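Local coordinates for protein alkyl hydroperoxide reductase AhpD (Deinococcus radiodurans R1, PDB 6K40) that probably has peroxiredoxin activity, helping to reduce peroxides, as an all-helical AhpD-like protein, at residues Val84-Leu89 / Gln169-Phe174. Numbering follows the deposited sequence.
Sequences VVVSGL and QVIAMF
The Phe174 ring meets Ser87 obliquely, CD1 lying 4.3 Å from Ser87 OG, while at its edge, in the ring plane, sits Val170 CG1 from one turn earlier; His99 adds an edge-to-face ring contact. The setting is the all-helical AhpD-like fold: helices 76-90 and 161-184 run roughly parallel here, their local axes crossing at -31° with a closest approach of 9.3 Å. Val86 points across toward helix 161-184, its CA 6.5 Å from that of Phe174. With CG1 anti to the backbone N (chi1 176°), CG1 reaches both CB and the backbone C of Phe174 at 3.9 Å, and CG2 meets Ile171 CG2 at 4.0 Å, each pair of side chains crossing at about a right angle. Phe174 CG stands beside the backbone N and anti to the carbonyl carbon (chi1 -82°), which swings the ring off Val86 and leaves CB to be touched. All four touching residues are buried, and helix 127-141 packs against the same side chains, with Thr140 on Val86 and Ala136 and Leu139 on Ile171. Ser87 also touches Cys95, consistent with a place beside the AhpD-type CxxC site; its OG is hydrogen-bonded to Ala83 O and Asn178 ND2.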
ATOM      1  N   VAL A  84       6.833  -0.003  -7.897  1.00 16.10           N
ATOM      2  CA  VAL A  84       6.030  -0.178  -6.694  1.00 15.26           C
ATOM      3  C   VAL A  84       6.191   1.017  -5.766  1.00 18.95           C
ATOM      4  O   VAL A  84       5.205   1.533  -5.222  1.00 17.48           O
ATOM      5  CB  VAL A  84       6.407  -1.503  -6.006  1.00 15.49           C
ATOM      6  CG1 VAL A  84       5.923  -1.522  -4.572  1.00 15.76           C
ATOM      7  CG2 VAL A  84       5.839  -2.684  -6.783  1.00 18.59           C
ATOM      8  N   VAL A  85       7.427   1.498  -5.587  1.00 18.80           N
ATOM      9  CA  VAL A  85       7.640   2.653  -4.715  1.00 17.46           C
ATOM     10  C   VAL A  85       6.885   3.865  -5.248  1.00 18.02           C
ATOM     11  O   VAL A  85       6.151   4.543  -4.511  1.00 19.32           O
ATOM     12  CB  VAL A  85       9.143   2.950  -4.568  1.00 17.30           C
ATOM     13  CG1 VAL A  85       9.354   4.326  -3.944  1.00 16.75           C
ATOM     14  CG2 VAL A  85       9.814   1.875  -3.731  1.00 16.81           C
ATOM     15  N   VAL A  86       7.031   4.140  -6.547  1.00 18.35           N
ATOM     16  CA  VAL A  86       6.404   5.323  -7.131  1.00 16.33           C
ATOM     17  C   VAL A  86       4.886   5.216  -7.065  1.00 17.06           C
ATOM     18  O   VAL A  86       4.194   6.189  -6.732  1.00 17.18           O
ATOM     19  CB  VAL A  86       6.897   5.525  -8.576  1.00 17.17           C
ATOM     20  CG1 VAL A  86       6.174   6.697  -9.229  1.00 14.54           C
ATOM     21  CG2 VAL A  86       8.402   5.744  -8.590  1.00 17.64           C
ATOM     22  N   SER A  87       4.342   4.038  -7.379  1.00 18.81           N
ATOM     23  CA  SER A  87       2.896   3.874  -7.378  1.00 17.76           C
ATOM     24  C   SER A  87       2.317   3.982  -5.975  1.00 18.77           C
ATOM     25  O   SER A  87       1.210   4.504  -5.803  1.00 20.82           O
ATOM     26  CB  SER A  87       2.546   2.528  -8.011  1.00 16.96           C
ATOM     27  OG  SER A  87       3.043   2.472  -9.336  1.00 16.93           O
ATOM     28  N   GLY A  88       3.048   3.512  -4.961  1.00 16.70           N
ATOM     29  CA  GLY A  88       2.609   3.729  -3.595  1.00 16.71           C
ATOM     30  C   GLY A  88       2.629   5.194  -3.209  1.00 18.58           C
ATOM     31  O   GLY A  88       1.721   5.677  -2.526  1.00 21.75           O
ATOM     32  N   LEU A  89       3.653   5.924  -3.654  1.00 17.10           N
ATOM     33  CA  LEU A  89       3.740   7.344  -3.325  1.00 16.95           C
ATOM     34  C   LEU A  89       2.609   8.137  -3.972  1.00 17.58           C
ATOM     35  O   LEU A  89       1.981   8.981  -3.323  1.00 17.03           O
ATOM     36  CB  LEU A  89       5.094   7.898  -3.760  1.00 16.25           C
ATOM     37  CG  LEU A  89       6.261   7.480  -2.875  1.00 17.40           C
ATOM     38  CD1 LEU A  89       7.559   7.996  -3.459  1.00 17.02           C
ATOM     39  CD2 LEU A  89       6.047   7.989  -1.453  1.00 17.23           C
ATOM     40  N   GLN A 169      14.313   7.201 -16.231  1.00 18.69           N
ATOM     41  CA  GLN A 169      13.204   7.010 -17.156  1.00 18.89           C
ATOM     42  C   GLN A 169      12.079   6.208 -16.520  1.00 16.79           C
ATOM     43  O   GLN A 169      10.905   6.534 -16.698  1.00 15.70           O
ATOM     44  CB  GLN A 169      13.695   6.312 -18.422  1.00 20.14           C
ATOM     45  CG  GLN A 169      13.969   7.238 -19.585  1.00 22.08           C
ATOM     46  CD  GLN A 169      14.664   6.525 -20.719  1.00 23.43           C
ATOM     47  OE1 GLN A 169      14.229   6.594 -21.867  1.00 26.70           O
ATOM     48  NE2 GLN A 169      15.751   5.830 -20.406  1.00 22.78           N
ATOM     49  N   VAL A 170      12.416   5.156 -15.776  1.00 18.00           N
ATOM     50  CA  VAL A 170      11.381   4.316 -15.175  1.00 17.44           C
ATOM     51  C   VAL A 170      10.607   5.092 -14.112  1.00 16.85           C
ATOM     52  O   VAL A 170       9.370   5.050 -14.063  1.00 16.90           O
ATOM     53  CB  VAL A 170      12.001   3.027 -14.609  1.00 17.47           C
ATOM     54  CG1 VAL A 170      11.001   2.288 -13.728  1.00 15.93           C
ATOM     55  CG2 VAL A 170      12.476   2.136 -15.748  1.00 17.06           C
ATOM     56  N   ILE A 171      11.323   5.812 -13.243  1.00 17.06           N
ATOM     57  CA  ILE A 171      10.658   6.599 -12.204  1.00 18.13           C
ATOM     58  C   ILE A 171       9.716   7.620 -12.833  1.00 18.74           C
ATOM     59  O   ILE A 171       8.549   7.757 -12.430  1.00 19.95           O
ATOM     60  CB  ILE A 171      11.696   7.276 -11.291  1.00 17.30           C
ATOM     61  CG1 ILE A 171      12.474   6.225 -10.496  1.00 14.96           C
ATOM     62  CG2 ILE A 171      11.012   8.272 -10.355  1.00 15.69           C
ATOM     63  CD1 ILE A 171      13.846   6.693 -10.036  1.00 15.12           C
ATOM     64  N   ALA A 172      10.198   8.338 -13.849  1.00 17.83           N
ATOM     65  CA  ALA A 172       9.367   9.359 -14.478  1.00 17.37           C
ATOM     66  C   ALA A 172       8.205   8.735 -15.250  1.00 16.58           C
ATOM     67  O   ALA A 172       7.087   9.273 -15.258  1.00 17.95           O
ATOM     68  CB  ALA A 172      10.241  10.235 -15.376  1.00 18.56           C
ATOM     69  N   MET A 173       8.435   7.579 -15.875  1.00 16.33           N
ATOM     70  CA  MET A 173       7.380   6.908 -16.625  1.00 19.96           C
ATOM     71  C   MET A 173       6.277   6.412 -15.707  1.00 18.67           C
ATOM     72  O   MET A 173       5.101   6.413 -16.086  1.00 19.06           O
ATOM     73  CB  MET A 173       7.981   5.747 -17.421  1.00 25.87           C
ATOM     74  CG  MET A 173       6.984   4.828 -18.118  1.00 31.61           C
ATOM     75  SD  MET A 173       5.776   5.664 -19.167  1.00 37.64           S
ATOM     76  CE  MET A 173       6.817   6.749 -20.130  1.00 36.52           C
ATOM     77  N   PHE A 174       6.621   6.018 -14.485  1.00 17.53           N
ATOM     78  CA  PHE A 174       5.550   5.627 -13.583  1.00 18.76           C
ATOM     79  C   PHE A 174       4.886   6.840 -12.955  1.00 19.67           C
ATOM     80  O   PHE A 174       3.687   6.793 -12.660  1.00 20.09           O
ATOM     81  CB  PHE A 174       6.068   4.636 -12.544  1.00 16.81           C
ATOM     82  CG  PHE A 174       6.107   3.238 -13.065  1.00 16.88           C
ATOM     83  CD1 PHE A 174       4.944   2.492 -13.153  1.00 17.88           C
ATOM     84  CD2 PHE A 174       7.286   2.696 -13.545  1.00 16.37           C
ATOM     85  CE1 PHE A 174       4.964   1.214 -13.669  1.00 18.34           C
ATOM     86  CE2 PHE A 174       7.314   1.418 -14.062  1.00 17.66           C
ATOM     87  CZ  PHE A 174       6.149   0.676 -14.129  1.00 18.10           C
TER